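Local coordinates for alkaline phosphatase D (Bacillus subtilis, PDB 2YEQ), which hydrolyses phosphate esters, acting as a phosphodiesterase and alkaline phosphatase whose active site holds iron and calcium ions, at residues A30-P33 with L34-G37; G81-N85 with K86-Y90; G225-V228 with E229-V232; P293-D296 with E297-N300; Q478-T482 with G483-V487. All coordinates share one frame; numbering follows the deposited sequence.

Interaction 1: residues A30-P33 with L34-G37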
loop_
_atom_site.group_PDB
_atom_site.type_symbol
_atom_site.label_atom_id
_atom_site.label_comp_id
_atom_site.label_asym_id
_atom_site.label_seq_id
_atom_site.Cartn_x
_atom_site.Cartn_y
_atom_site.Cartn_z
ATOM N N ALA A 30 5.560 22.975 5.681
ATOM C CA ALA A 30 5.619 22.540 7.067
ATOM C C ALA A 30 7.005 22.795 7.698
ATOM O O ALA A 30 7.705 21.848 8.066
ATOM C CB ALA A 30 5.257 21.034 7.149
ATOM N N PRO A 31 7.408 24.065 7.821
ATOM C CA PRO A 31 8.706 24.402 8.457
ATOM C C PRO A 31 8.957 23.829 9.862
ATOM O O PRO A 31 10.106 23.615 10.196
ATOM C CB PRO A 31 8.723 25.939 8.458
ATOM C CG PRO A 31 7.274 26.360 8.208
ATOM C CD PRO A 31 6.678 25.265 7.378
ATOM N N ASP A 32 7.906 23.545 10.645
ATOM C CA ASP A 32 7.996 22.809 11.956
ATOM C C ASP A 32 7.029 21.593 11.957
ATOM O O ASP A 32 5.933 21.671 12.539
ATOM C CB ASP A 32 7.608 23.782 13.085
ATOM C CG ASP A 32 7.858 23.238 14.484
ATOM O OD1 ASP A 32 8.228 22.060 14.658
ATOM O OD2 ASP A 32 7.677 24.040 15.435
ATOM N N PRO A 33 7.431 20.479 11.332
ATOM C CA PRO A 33 6.457 19.493 10.850
ATOM C C PRO A 33 5.774 18.631 11.912
ATOM O O PRO A 33 4.608 18.297 11.761
ATOM C CB PRO A 33 7.291 18.620 9.889
ATOM C CG PRO A 33 8.719 18.806 10.343
ATOM C CD PRO A 33 8.783 20.213 10.799
ATOM N N LEU A 34 6.476 18.275 12.971
ATOM C CA LEU A 34 5.876 17.452 14.027
ATOM C C LEU A 34 5.034 18.260 15.043
ATOM O O LEU A 34 4.344 17.669 15.883
ATOM C CB LEU A 34 6.964 16.635 14.729
ATOM C CG LEU A 34 7.214 15.266 14.062
ATOM C CD1 LEU A 34 7.494 15.407 12.571
ATOM C CD2 LEU A 34 8.349 14.522 14.775
ATOM N N ASN A 35 5.090 19.590 14.974
ATOM C CA ASN A 35 4.290 20.457 15.852
ATOM C C ASN A 35 3.216 21.216 15.076
ATOM O O ASN A 35 2.946 22.389 15.324
ATOM C CB ASN A 35 5.206 21.446 16.597
ATOM C CG ASN A 35 6.234 20.752 17.456
ATOM O OD1 ASN A 35 7.445 20.935 17.276
ATOM N ND2 ASN A 35 5.771 19.940 18.374
ATOM N N GLY A 36 2.599 20.544 14.116
ATOM C CA GLY A 36 1.490 21.108 13.392
ATOM C C GLY A 36 1.862 21.847 12.128
ATOM O O GLY A 36 0.989 22.295 11.395
ATOM N N GLY A 37 3.151 21.993 11.862
ATOM C CA GLY A 37 3.590 22.641 10.634
ATOM C C GLY A 37 4.252 24.003 10.807
ATOM O O GLY A 37 5.056 24.402 9.955
HETATM O O HOH W 1 9.092 19.444 14.178
#
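D32 and N35 cross at a slant over the outside of a tight loop, carboxylate and amide planes 81° apart, so that neither flat group lies on the other. The carboxylate of D32 gets there because CG stands anti to the backbone N (chi1 -171°), and its OD1 comes 3.6 Å from CB of N35. The same OD1 takes a hydrogen bond from a water 2.8 Å away, which in turn accepts from the backbone N of L34. An aspartate suits this place, since its short acidic arm can hold, through water, an N-H inside the turn.

P33 and L34 lean the other way. CB of P33 lies 4.2 Å from CD1 of L34, and both side chains rest on A187 of helix 179-190, apolar groups meeting an alanine on that helix.

Beneath the side chains the backbone closes the loop. D32 and G37 form a single antiparallel hydrogen-bonded pair, with D32 N 3.1 Å from G37 O and G37 N 2.9 Å from D32 O. A weak third bond brings N35 N to the same D32 O. G36 and G37 have positive phi values at which a side chain would be jammed against the preceding carbonyl, while the prolines on each side of D32 restrict the chain where it bends. The CD of P31 also sits 3.2 Å from G37 O.

Chemically, then, this loop between strands 23-28 and 44-51 is held mostly by main-chain bonds, with the charged D32 side chain contributing through water.

Interaction 2: residues G81-N85 with K86-Y90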
loop_
_atom_site.group_PDB
_atom_site.type_symbol
_atom_site.label_atom_id
_atom_site.label_comp_id
_atom_site.label_asym_id
_atom_site.label_seq_id
_atom_site.Cartn_x
_atom_site.Cartn_y
_atom_site.Cartn_z
ATOM N N GLY A 81 -1.952 19.017 -19.908
ATOM C CA GLY A 81 -1.320 19.450 -21.154
ATOM C C GLY A 81 0.012 18.766 -21.390
ATOM O O GLY A 81 0.892 19.337 -22.012
ATOM N N LEU A 82 0.172 17.549 -20.869
ATOM C CA LEU A 82 1.421 16.814 -21.003
ATOM C C LEU A 82 1.313 15.771 -22.106
ATOM O O LEU A 82 0.229 15.440 -22.561
ATOM C CB LEU A 82 1.794 16.117 -19.685
ATOM C CG LEU A 82 1.927 16.988 -18.435
ATOM C CD1 LEU A 82 2.287 16.130 -17.205
ATOM C CD2 LEU A 82 2.977 18.080 -18.657
ATOM N N GLU A 83 2.455 15.240 -22.517
ATOM C CA GLU A 83 2.497 14.201 -23.541
ATOM C C GLU A 83 2.542 12.829 -22.880
ATOM O O GLU A 83 3.056 12.697 -21.776
ATOM C CB GLU A 83 3.757 14.353 -24.406
ATOM C CG GLU A 83 3.862 15.677 -25.180
ATOM C CD GLU A 83 5.171 15.760 -25.954
ATOM O OE1 GLU A 83 5.271 15.073 -26.997
ATOM O OE2 GLU A 83 6.106 16.477 -25.509
ATOM N N PRO A 84 2.100 11.798 -23.594
ATOM C CA PRO A 84 2.042 10.447 -23.016
ATOM C C PRO A 84 3.375 9.725 -22.945
ATOM O O PRO A 84 4.278 9.985 -23.720
ATOM C CB PRO A 84 1.077 9.713 -23.924
ATOM C CG PRO A 84 1.158 10.418 -25.212
ATOM C CD PRO A 84 1.412 11.865 -24.892
ATOM N N ASN A 85 3.490 8.839 -21.969
ATOM C CA ASN A 85 4.667 8.031 -21.749
ATOM C C ASN A 85 5.966 8.821 -21.715
ATOM O O ASN A 85 6.983 8.383 -22.262
ATOM C CB ASN A 85 4.729 6.949 -22.820
ATOM C CG ASN A 85 5.508 5.733 -22.385
ATOM O OD1 ASN A 85 5.775 5.516 -21.214
ATOM N ND2 ASN A 85 5.901 4.937 -23.358
ATOM N N LYS A 86 5.937 9.965 -21.047
ATOM C CA LYS A 86 7.080 10.867 -21.001
ATOM C C LYS A 86 7.488 11.214 -19.579
ATOM O O LYS A 86 6.633 11.491 -18.739
ATOM C CB LYS A 86 6.740 12.148 -21.757
ATOM C CG LYS A 86 7.930 13.068 -21.945
ATOM C CD LYS A 86 7.683 14.132 -23.016
ATOM C CE LYS A 86 8.891 14.316 -23.949
ATOM N NZ LYS A 86 10.204 14.379 -23.249
ATOM N N VAL A 87 8.799 11.220 -19.342
ATOM C CA VAL A 87 9.392 11.605 -18.074
ATOM C C VAL A 87 9.404 13.103 -17.962
ATOM O O VAL A 87 9.773 13.793 -18.929
ATOM C CB VAL A 87 10.832 11.098 -17.952
ATOM C CG1 VAL A 87 11.538 11.661 -16.699
ATOM C CG2 VAL A 87 10.837 9.575 -17.955
ATOM N N TYR A 88 8.998 13.623 -16.799
ATOM C CA TYR A 88 9.104 15.059 -16.532
ATOM C C TYR A 88 9.744 15.297 -15.191
ATOM O O TYR A 88 9.801 14.391 -14.345
ATOM C CB TYR A 88 7.743 15.711 -16.549
ATOM C CG TYR A 88 7.049 15.728 -17.894
ATOM C CD1 TYR A 88 7.268 16.775 -18.802
ATOM C CD2 TYR A 88 6.141 14.745 -18.244
ATOM C CE1 TYR A 88 6.622 16.828 -20.007
ATOM C CE2 TYR A 88 5.466 14.795 -19.468
ATOM C CZ TYR A 88 5.716 15.839 -20.345
ATOM O OH TYR A 88 5.045 15.897 -21.544
ATOM N N TYR A 89 10.228 16.523 -15.008
ATOM C CA TYR A 89 10.731 16.993 -13.735
ATOM C C TYR A 89 9.812 18.095 -13.249
ATOM O O TYR A 89 9.179 18.800 -14.068
ATOM C CB TYR A 89 12.167 17.487 -13.873
ATOM C CG TYR A 89 13.074 16.374 -14.314
ATOM C CD1 TYR A 89 13.242 16.093 -15.671
ATOM C CD2 TYR A 89 13.710 15.564 -13.384
ATOM C CE1 TYR A 89 14.047 15.044 -16.088
ATOM C CE2 TYR A 89 14.519 14.505 -13.783
ATOM C CZ TYR A 89 14.683 14.252 -15.143
ATOM O OH TYR A 89 15.479 13.211 -15.574
ATOM N N TYR A 90 9.718 18.233 -11.927
ATOM C CA TYR A 90 8.854 19.239 -11.340
ATOM C C TYR A 90 9.469 19.805 -10.080
ATOM O O TYR A 90 10.291 19.157 -9.429
ATOM C CB TYR A 90 7.440 18.664 -11.089
ATOM C CG TYR A 90 7.405 17.566 -10.042
ATOM C CD1 TYR A 90 7.636 16.246 -10.393
ATOM C CD2 TYR A 90 7.125 17.857 -8.700
ATOM C CE1 TYR A 90 7.617 15.251 -9.445
ATOM C CE2 TYR A 90 7.100 16.863 -7.749
ATOM C CZ TYR A 90 7.340 15.570 -8.111
ATOM O OH TYR A 90 7.352 14.582 -7.173
HETATM O O HOH W 2 5.577 17.979 -23.143
#
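The phenolic OH of Y88 is gripped by two polar partners. The backbone N of E83 donates to it across 2.8 Å in a nearly straight bond (169°), and a water stands 2.7 Å from OH while donating to OE2 of E83. That water and the carbonyl O of E83 both lie at the ring's edge, in its plane. Over one face comes L82, whose CD2 is 4.1 Å from the ring centroid and only 19° off its normal, a CH-pi contact offset toward the rim. Y88 turns CG beside its own backbone N (chi1 -67°), which swings the ring back along the incoming chain. A phenylalanine in its place would keep the face for L82 but would probably leave the N-H of E83 without its acceptor. E83 and K86 run side by side, with OE2 of E83 3.8 Å from CD of K86; their charged ends stay too far apart to pair. N85 adopts a left-handed backbone, which asparagine tolerates well, and its OD1 accepts from K105. The spacing of L82, P84, N85 and Y88, with tyrosine OH bonded to a backbone five residues earlier, is that of a tyrosine corner, characteristic of Greek-key sandwiches such as fibronectin type III domains.

Interaction 3: residues G225-V228 with E229-V232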
loop_
_atom_site.group_PDB
_atom_site.type_symbol
_atom_site.label_atom_id
_atom_site.label_comp_id
_atom_site.label_asym_id
_atom_site.label_seq_id
_atom_site.Cartn_x
_atom_site.Cartn_y
_atom_site.Cartn_z
ATOM N N GLY A 225 -14.742 -3.571 20.361
ATOM C CA GLY A 225 -15.988 -3.014 20.913
ATOM C C GLY A 225 -15.908 -1.552 21.307
ATOM O O GLY A 225 -16.577 -1.110 22.236
ATOM N N GLN A 226 -15.104 -0.777 20.589
ATOM C CA GLN A 226 -14.994 0.651 20.858
ATOM C C GLN A 226 -16.163 1.385 20.250
ATOM O O GLN A 226 -16.972 0.790 19.530
ATOM C CB GLN A 226 -13.662 1.160 20.322
ATOM C CG GLN A 226 -12.500 0.562 21.078
ATOM C CD GLN A 226 -11.159 1.021 20.511
ATOM O OE1 GLN A 226 -10.736 0.581 19.451
ATOM N NE2 GLN A 226 -10.527 1.934 21.192
ATOM N N SER A 227 -16.259 2.682 20.531
ATOM C CA SER A 227 -17.418 3.467 20.139
ATOM C C SER A 227 -17.428 3.816 18.660
ATOM O O SER A 227 -16.460 4.410 18.156
ATOM C CB SER A 227 -17.478 4.749 20.956
ATOM O OG SER A 227 -18.228 5.746 20.322
ATOM N N VAL A 228 -18.544 3.486 17.994
ATOM C CA VAL A 228 -18.762 3.820 16.601
ATOM C C VAL A 228 -18.844 5.342 16.416
ATOM O O VAL A 228 -18.242 5.942 15.489
ATOM C CB VAL A 228 -20.042 3.119 16.058
ATOM C CG1 VAL A 228 -20.494 3.763 14.751
ATOM C CG2 VAL A 228 -19.807 1.603 15.907
ATOM N N GLU A 229 -19.600 6.008 17.277
ATOM C CA GLU A 229 -19.725 7.454 17.155
ATOM C C GLU A 229 -18.358 8.167 17.167
ATOM O O GLU A 229 -18.091 9.049 16.350
ATOM C CB GLU A 229 -20.623 7.984 18.288
ATOM C CG GLU A 229 -20.887 9.446 18.225
ATOM C CD GLU A 229 -21.824 9.888 19.372
ATOM O OE1 GLU A 229 -21.501 9.668 20.571
ATOM O OE2 GLU A 229 -22.873 10.441 19.049
ATOM N N ALA A 230 -17.508 7.818 18.115
ATOM C CA ALA A 230 -16.165 8.431 18.190
ATOM C C ALA A 230 -15.337 8.001 16.965
ATOM O O ALA A 230 -14.536 8.767 16.458
ATOM C CB ALA A 230 -15.430 8.008 19.458
ATOM N N PHE A 231 -15.537 6.766 16.505
ATOM C CA PHE A 231 -14.748 6.268 15.372
ATOM C C PHE A 231 -15.057 7.000 14.082
ATOM O O PHE A 231 -14.155 7.258 13.290
ATOM C CB PHE A 231 -14.912 4.778 15.170
ATOM C CG PHE A 231 -14.062 4.259 14.030
ATOM C CD1 PHE A 231 -12.696 4.138 14.199
ATOM C CD2 PHE A 231 -14.622 4.006 12.791
ATOM C CE1 PHE A 231 -11.862 3.716 13.144
ATOM C CE2 PHE A 231 -13.809 3.568 11.727
ATOM C CZ PHE A 231 -12.430 3.436 11.912
ATOM N N VAL A 232 -16.312 7.377 13.867
ATOM C CA VAL A 232 -16.670 8.102 12.661
ATOM C C VAL A 232 -15.960 9.459 12.578
ATOM O O VAL A 232 -15.525 9.891 11.503
ATOM C CB VAL A 232 -18.192 8.258 12.521
ATOM C CG1 VAL A 232 -18.553 9.076 11.262
ATOM C CG2 VAL A 232 -18.837 6.865 12.461
#
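The first torsion of S227 (chi1 158°) carries OG away from the backbone N and over toward the helix's first turn, where OG accepts from the backbone N of A230 at 3.1 Å in an almost straight bond (175°). This is an N-cap: serine is short enough to reach forward to an N-H that has no preceding turn to bind it. One peptide further on, the backbone N of F231 reaches S227 O at 3.0 Å. S227 thus serves two successive N-H groups, one through its side chain and one through its carbonyl. Regular helical bonding follows, V232 N lying 2.9 Å from V228 O. The valines continue this on the surface, where CG1 of V228 touches CG2 of V232 at 4.2 Å, the two branched side chains crossing obliquely one turn apart. CB of F231 lies 3.4 Å from S227 O, but its ring is carried off into the protein interior, as suits a large apolar residue. There it meets Y217, V213 and P222, while V232 touches P257; the cap thus starts helix 228-245 directly after the long loop from strand 203-206, with F231 and V232 of its first turn resting on loop residues.

Interaction 4: residues P293-D296 with E297-N300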
loop_
_atom_site.group_PDB
_atom_site.type_symbol
_atom_site.label_atom_id
_atom_site.label_comp_id
_atom_site.label_asym_id
_atom_site.label_seq_id
_atom_site.Cartn_x
_atom_site.Cartn_y
_atom_site.Cartn_z
ATOM N N PRO A 293 -11.997 -20.747 13.184
ATOM C CA PRO A 293 -12.660 -21.671 12.277
ATOM C C PRO A 293 -13.688 -20.943 11.465
ATOM O O PRO A 293 -14.240 -19.969 11.942
ATOM C CB PRO A 293 -13.339 -22.682 13.216
ATOM C CG PRO A 293 -12.573 -22.647 14.449
ATOM C CD PRO A 293 -11.993 -21.251 14.572
ATOM N N PRO A 294 -13.934 -21.360 10.228
ATOM C CA PRO A 294 -15.067 -20.826 9.507
ATOM C C PRO A 294 -16.363 -21.174 10.238
ATOM O O PRO A 294 -16.368 -22.088 11.061
ATOM C CB PRO A 294 -15.020 -21.559 8.166
ATOM C CG PRO A 294 -14.333 -22.829 8.461
ATOM C CD PRO A 294 -13.415 -22.591 9.611
ATOM N N SER A 295 -17.427 -20.433 9.943
ATOM C CA SER A 295 -18.685 -20.555 10.664
ATOM C C SER A 295 -19.777 -20.075 9.758
ATOM O O SER A 295 -19.508 -19.542 8.668
ATOM C CB SER A 295 -18.654 -19.708 11.943
ATOM O OG SER A 295 -18.580 -18.320 11.648
ATOM N N ASP A 296 -21.019 -20.233 10.210
ATOM C CA ASP A 296 -22.145 -19.699 9.471
ATOM C C ASP A 296 -22.033 -18.184 9.371
ATOM O O ASP A 296 -22.421 -17.593 8.372
ATOM C CB ASP A 296 -23.466 -20.092 10.138
ATOM C CG ASP A 296 -23.710 -21.603 10.096
ATOM O OD1 ASP A 296 -23.708 -22.187 8.990
ATOM O OD2 ASP A 296 -23.865 -22.204 11.177
ATOM N N GLU A 297 -21.518 -17.563 10.419
ATOM C CA GLU A 297 -21.273 -16.131 10.416
ATOM C C GLU A 297 -20.295 -15.725 9.283
ATOM O O GLU A 297 -20.601 -14.865 8.451
ATOM C CB GLU A 297 -20.726 -15.741 11.788
ATOM C CG GLU A 297 -20.641 -14.256 12.077
ATOM C CD GLU A 297 -20.341 -13.979 13.566
ATOM O OE1 GLU A 297 -21.121 -14.421 14.442
ATOM O OE2 GLU A 297 -19.344 -13.306 13.863
ATOM N N SER A 298 -19.116 -16.338 9.249
ATOM C CA SER A 298 -18.133 -15.966 8.223
ATOM C C SER A 298 -18.633 -16.322 6.834
ATOM O O SER A 298 -18.417 -15.558 5.881
ATOM C CB SER A 298 -16.765 -16.583 8.483
ATOM O OG SER A 298 -16.783 -17.978 8.291
ATOM N N ARG A 299 -19.353 -17.440 6.727
ATOM C CA ARG A 299 -19.856 -17.915 5.422
ATOM C C ARG A 299 -21.122 -17.204 4.947
ATOM O O ARG A 299 -21.532 -17.419 3.818
ATOM C CB ARG A 299 -20.089 -19.442 5.439
ATOM C CG ARG A 299 -18.804 -20.297 5.544
ATOM C CD ARG A 299 -19.096 -21.816 5.483
ATOM N NE ARG A 299 -19.968 -22.247 6.588
ATOM C CZ ARG A 299 -19.619 -23.021 7.624
ATOM N NH1 ARG A 299 -18.393 -23.525 7.739
ATOM N NH2 ARG A 299 -20.522 -23.306 8.563
ATOM N N ASN A 300 -21.735 -16.349 5.772
ATOM C CA ASN A 300 -22.954 -15.615 5.363
ATOM C C ASN A 300 -22.751 -14.957 4.000
ATOM O O ASN A 300 -21.838 -14.149 3.839
ATOM C CB ASN A 300 -23.297 -14.559 6.432
ATOM C CG ASN A 300 -24.522 -13.721 6.111
ATOM O OD1 ASN A 300 -25.018 -13.687 4.997
ATOM N ND2 ASN A 300 -25.021 -13.010 7.138
#
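S295 is extended and D296 takes helical backbone angles, so the chain bends sharply between them and R299 N can reach S295 O at 2.9 Å. The two serines then answer each other. S298 N donates to OG of S295 at 3.2 Å, and S295 N donates to OG of S298 at 3.0 Å, the first bond the straighter at 169°. Both hydroxyls lie between their own backbone N and carbonyl carbon (chi1 66° and 69°), a setting that folds each short side chain back toward the other residue's peptide. This reciprocal pair is a capping box, with S295 as N-cap of the short, weakly bonded helix 296-299; serine suits both places, being small and able to accept close to the main chain. Without its hydroxyl, as with an alanine here, S298 N would probably lose its cap and ND2 of N287 an acceptor, since OG of S295 serves both.

R299 folds back over the same turn, its chain bent at chi3. S295 O stands over one face of its guanidinium, 3.4 Å above the plane and offset toward the rim, while OD1 of D296 comes to the edge, in plane. That approach, NH2 of R299 to OD1 of D296 at 3.4 Å, is a salt bridge with a weak hydrogen bond, the carboxylate turned nearly perpendicular to the guanidinium. An acid in the first turn is also likely to be welcome beside the helix's partly positive N-terminal end. On the loop side, CB of P294 lies 3.9 Å from NH1 of R299. E297 sends OE2 to the backbone N of N287.

Interaction 5: residues Q478-T482 with G483-V487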
loop_
_atom_site.group_PDB
_atom_site.type_symbol
_atom_site.label_atom_id
_atom_site.label_comp_id
_atom_site.label_asym_id
_atom_site.label_seq_id
_atom_site.Cartn_x
_atom_site.Cartn_y
_atom_site.Cartn_z
ATOM N N GLN A 478 3.065 -17.186 -16.863
ATOM C CA GLN A 478 2.889 -17.074 -18.299
ATOM C C GLN A 478 1.524 -17.471 -18.853
ATOM O O GLN A 478 1.418 -17.790 -20.027
ATOM C CB GLN A 478 3.966 -17.898 -18.981
ATOM C CG GLN A 478 5.313 -17.298 -18.837
ATOM C CD GLN A 478 6.424 -18.175 -19.389
ATOM O OE1 GLN A 478 6.234 -19.362 -19.665
ATOM N NE2 GLN A 478 7.602 -17.589 -19.534
ATOM N N LYS A 479 0.473 -17.401 -18.053
ATOM C CA LYS A 479 -0.883 -17.605 -18.578
ATOM C C LYS A 479 -1.036 -19.013 -19.162
ATOM O O LYS A 479 -1.435 -19.198 -20.308
ATOM C CB LYS A 479 -1.244 -16.556 -19.639
ATOM C CG LYS A 479 -1.024 -15.109 -19.216
ATOM C CD LYS A 479 -1.874 -14.160 -20.061
ATOM C CE LYS A 479 -1.141 -12.898 -20.421
ATOM N NZ LYS A 479 -1.879 -12.097 -21.410
ATOM N N ASP A 480 -0.670 -19.997 -18.367
ATOM C CA ASP A 480 -0.883 -21.383 -18.721
ATOM C C ASP A 480 -1.001 -22.148 -17.425
ATOM O O ASP A 480 -0.775 -21.582 -16.329
ATOM C CB ASP A 480 0.241 -21.922 -19.629
ATOM C CG ASP A 480 1.648 -21.825 -19.003
ATOM O OD1 ASP A 480 1.813 -21.957 -17.776
ATOM O OD2 ASP A 480 2.626 -21.652 -19.766
ATOM N N GLN A 481 -1.350 -23.418 -17.548
ATOM C CA GLN A 481 -1.727 -24.240 -16.413
ATOM C C GLN A 481 -0.546 -24.631 -15.574
ATOM O O GLN A 481 -0.706 -25.238 -14.522
ATOM C CB GLN A 481 -2.481 -25.488 -16.889
ATOM C CG GLN A 481 -3.132 -26.340 -15.773
ATOM C CD GLN A 481 -4.086 -25.556 -14.886
ATOM O OE1 GLN A 481 -4.302 -25.927 -13.730
ATOM N NE2 GLN A 481 -4.672 -24.482 -15.429
ATOM N N THR A 482 0.656 -24.256 -15.989
ATOM C CA THR A 482 1.810 -24.546 -15.143
ATOM C C THR A 482 1.929 -23.491 -14.015
ATOM O O THR A 482 2.555 -23.743 -13.005
ATOM C CB THR A 482 3.109 -24.675 -15.979
ATOM O OG1 THR A 482 3.617 -23.376 -16.282
ATOM C CG2 THR A 482 2.823 -25.426 -17.296
ATOM N N GLY A 483 1.298 -22.335 -14.174
ATOM C CA GLY A 483 1.264 -21.335 -13.081
ATOM C C GLY A 483 2.622 -20.693 -12.839
ATOM O O GLY A 483 3.399 -20.498 -13.792
ATOM N N LEU A 484 2.941 -20.440 -11.572
ATOM C CA LEU A 484 4.144 -19.692 -11.206
ATOM C C LEU A 484 5.391 -20.572 -11.342
ATOM O O LEU A 484 5.417 -21.705 -10.851
ATOM C CB LEU A 484 4.077 -19.194 -9.761
ATOM C CG LEU A 484 3.097 -18.050 -9.453
ATOM C CD1 LEU A 484 3.012 -17.841 -7.920
ATOM C CD2 LEU A 484 3.480 -16.757 -10.163
ATOM N N ARG A 485 6.429 -20.022 -11.963
ATOM C CA ARG A 485 7.720 -20.704 -12.099
ATOM C C ARG A 485 8.806 -19.907 -11.417
ATOM O O ARG A 485 8.954 -18.732 -11.696
ATOM C CB ARG A 485 8.069 -20.816 -13.577
ATOM C CG ARG A 485 7.265 -21.841 -14.332
ATOM C CD ARG A 485 7.971 -22.209 -15.647
ATOM N NE ARG A 485 7.041 -22.581 -16.717
ATOM C CZ ARG A 485 6.150 -21.762 -17.278
ATOM N NH1 ARG A 485 6.031 -20.495 -16.880
ATOM N NH2 ARG A 485 5.357 -22.220 -18.241
ATOM N N LYS A 486 9.552 -20.545 -10.530
ATOM C CA LYS A 486 10.622 -19.902 -9.798
ATOM C C LYS A 486 11.839 -19.839 -10.704
ATOM O O LYS A 486 12.360 -20.883 -11.075
ATOM C CB LYS A 486 10.962 -20.696 -8.538
ATOM C CG LYS A 486 11.818 -19.930 -7.553
ATOM C CD LYS A 486 12.295 -20.799 -6.411
ATOM C CE LYS A 486 11.506 -20.530 -5.178
ATOM N NZ LYS A 486 11.920 -21.406 -4.062
ATOM N N VAL A 487 12.274 -18.630 -11.063
ATOM C CA VAL A 487 13.388 -18.444 -12.000
ATOM C C VAL A 487 14.657 -17.993 -11.304
ATOM O O VAL A 487 15.722 -17.882 -11.931
ATOM C CB VAL A 487 13.000 -17.519 -13.177
ATOM C CG1 VAL A 487 11.873 -18.182 -14.014
ATOM C CG2 VAL A 487 12.593 -16.109 -12.685
HETATM O O HOH W 3 3.165 -19.992 -16.158
#
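R485 puts its guanidinium among three side chains of the preceding loop. NH2 of R485 donates to OD2 of D480 at 3.2 Å, a salt bridge in which the acid uses its syn lone pair and lies at the guanidinium edge; the carboxylate itself is turned 83° against the guanidinium plane. Over one face sits OG1 of T482, 2.9 Å from NH2 of R485 but at an angle too poor for a bond. OE1 of Q478 comes 3.0 Å from NH1 of R485, approaching obliquely, while NE2 of Q478 donates to Q451.

CG of D480 sits between its backbone N and carbonyl carbon (chi1 59°), which brings the carboxylate back over the turn. There D480 OD1 accepts from T482 N at 3.1 Å, an Asx turn. From the same face D480 OD1 is met by T482 OG1 at 2.7 Å, and a water linked to Q478 N adds a third donor. Residues 480-483 make a type I beta turn, closed by G483 N at 3.1 Å from D480 O, in the hairpin joining strands 470-477 and 484-489. Glycine suits the end of the turn, since its positive phi would press a side chain onto the carbonyl of T482. R485 is placed by its backbone pairing with V476, while L484 packs against A403 and F405.

How the interactions relate
All five contacts are local and follow one another in series along the chain; none nests in or crosses another. Interactions 1 and 2 belong to the N-terminal domain: the first closes the loop after strand 23-28, the second the turn from strand 74-79 into 87-94, their centres about 31 Å apart. Interactions 3 and 4 lie in the phosphatase domain, each starting a helix by a serine cap, with about 13 Å between nearest atoms. Interaction 5 turns the chain between strands 470-477 and 484-489, at the edge of the ten-strand mixed sheet whose other outermost strand, 74-79, precedes interaction 2. Interactions 1 and 5 lie on opposite sides of the chain's centre.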